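Local coordinates for beta-lactamase-related domain-containing protein (Bacteroides dorei DSM 17855, PDB 5TGF), which is a putative beta-lactamase-family hydrolase whose substrate is not established and which binds calcium, at residues T75-S78 with W79-V83. Numbering follows the deposited sequence.
Sequences TDLS and WDDPV
Ser78 and Asp81 bracket a type I beta turn in the loop that leads from helix 60-74 to helix 83-86. Before the turn, Thr75 starts an ST turn: Thr75 OG1 accepts from Leu77 N at 3.2 Å, and Val71 O is a second partner. Thr75 and Leu77 belong, with Val72, to a calcium site seen for this protein; no calcium is bound to this chain. Asp76 brings its O to 3.4 Å from Asp81 OD2. Both are acceptors, so no bond forms. Lys85 forms salt bridges to both Asp76 OD2 and Asp81 OD2. The Leu77 side chain extends away from its own backbone N (chi1 -174°), which carries Leu77 CD1 to 4.0 Å from Asp81 OD2. Ser78 is held at three points. Ser78 O accepts from Asp81 N at 3.0 Å, closing the turn with a fairly straight bond (164°). Ser78 OG accepts from Asp80 N at 3.2 Å, while the Asp80 carboxylate turns to Arg101. Asp81 OD2, also bonded by Trp86 NE1, takes a more bent bond from Ser78 N. Ser78 N stands well above the Asp81 carboxylate plane, 3.0 Å from Asp81 OD2.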
loop_
_atom_site.group_PDB
_atom_site.type_symbol
_atom_site.label_atom_id
_atom_site.label_comp_id
_atom_site.label_asym_id
_atom_site.label_seq_id
_atom_site.Cartn_x
_atom_site.Cartn_y
_atom_site.Cartn_z
ATOM N N THR A 75 20.292 7.457 -4.951
ATOM C CA THR A 75 21.448 6.617 -4.596
ATOM C C THR A 75 21.682 5.594 -5.702
ATOM O O THR A 75 20.960 5.558 -6.681
ATOM C CB THR A 75 21.212 5.861 -3.276
ATOM O OG1 THR A 75 20.110 4.962 -3.443
ATOM C CG2 THR A 75 20.952 6.815 -2.103
ATOM N N ASP A 76 22.703 4.758 -5.545
ATOM C CA ASP A 76 22.944 3.631 -6.442
ATOM C C ASP A 76 21.989 2.440 -6.196
ATOM O O ASP A 76 22.035 1.454 -6.917
ATOM C CB ASP A 76 24.401 3.168 -6.278
ATOM C CG ASP A 76 24.814 2.097 -7.290
ATOM O OD1 ASP A 76 24.707 2.319 -8.512
ATOM O OD2 ASP A 76 25.273 1.030 -6.858
ATOM N N LEU A 77 21.116 2.535 -5.200
ATOM C CA LEU A 77 20.071 1.501 -4.996
ATOM C C LEU A 77 19.178 1.422 -6.216
ATOM O O LEU A 77 18.784 2.456 -6.775
ATOM C CB LEU A 77 19.229 1.831 -3.757
ATOM C CG LEU A 77 18.212 0.747 -3.390
ATOM C CD1 LEU A 77 18.908 -0.547 -2.941
ATOM C CD2 LEU A 77 17.315 1.279 -2.287
ATOM N N SER A 78 18.915 0.204 -6.675
ATOM C CA SER A 78 18.130 -0.011 -7.881
ATOM C C SER A 78 17.137 -1.163 -7.684
ATOM O O SER A 78 17.383 -2.070 -6.913
ATOM C CB SER A 78 19.053 -0.295 -9.066
ATOM O OG SER A 78 18.435 -1.148 -10.028
ATOM N N TRP A 79 16.045 -1.133 -8.439
ATOM C CA TRP A 79 14.995 -2.140 -8.321
ATOM C C TRP A 79 15.496 -3.546 -8.605
ATOM O O TRP A 79 14.935 -4.527 -8.104
ATOM C CB TRP A 79 13.864 -1.819 -9.291
ATOM C CG TRP A 79 13.234 -0.471 -9.033
ATOM C CD1 TRP A 79 13.241 0.593 -9.868
ATOM C CD2 TRP A 79 12.595 -0.024 -7.809
ATOM N NE1 TRP A 79 12.571 1.655 -9.280
ATOM C CE2 TRP A 79 12.196 1.305 -8.007
ATOM C CE3 TRP A 79 12.361 -0.615 -6.571
ATOM C CZ2 TRP A 79 11.501 2.038 -7.039
ATOM C CZ3 TRP A 79 11.668 0.109 -5.588
ATOM C CH2 TRP A 79 11.237 1.431 -5.837
ATOM N N ASP A 80 16.542 -3.659 -9.425
ATOM C CA ASP A 80 17.098 -4.958 -9.765
ATOM C C ASP A 80 18.297 -5.377 -8.908
ATOM O O ASP A 80 18.862 -6.441 -9.135
ATOM C CB ASP A 80 17.441 -4.963 -11.246
ATOM C CG ASP A 80 16.209 -4.707 -12.127
ATOM O OD1 ASP A 80 15.156 -5.339 -11.899
ATOM O OD2 ASP A 80 16.271 -3.839 -13.023
ATOM N N ASP A 81 18.588 -4.632 -7.842
ATOM C CA ASP A 81 19.650 -5.015 -6.927
ATOM C C ASP A 81 19.275 -6.233 -6.055
ATOM O O ASP A 81 18.150 -6.327 -5.539
ATOM C CB ASP A 81 20.020 -3.867 -6.009
ATOM C CG ASP A 81 20.817 -2.761 -6.704
ATOM O OD1 ASP A 81 21.133 -2.884 -7.888
ATOM O OD2 ASP A 81 21.091 -1.741 -6.045
ATOM N N PRO A 82 20.221 -7.145 -5.852
ATOM C CA PRO A 82 19.996 -8.223 -4.881
ATOM C C PRO A 82 20.224 -7.775 -3.463
ATOM O O PRO A 82 21.031 -6.866 -3.205
ATOM C CB PRO A 82 21.032 -9.292 -5.259
ATOM C CG PRO A 82 21.994 -8.644 -6.185
ATOM C CD PRO A 82 21.560 -7.222 -6.473
ATOM N N VAL A 83 19.568 -8.469 -2.535
ATOM C CA VAL A 83 19.673 -8.151 -1.118
ATOM C C VAL A 83 21.150 -8.063 -0.665
ATOM O O VAL A 83 21.526 -7.129 0.020
ATOM C CB VAL A 83 18.897 -9.193 -0.256
ATOM C CG1 VAL A 83 19.167 -9.026 1.224
ATOM C CG2 VAL A 83 17.393 -9.094 -0.506
#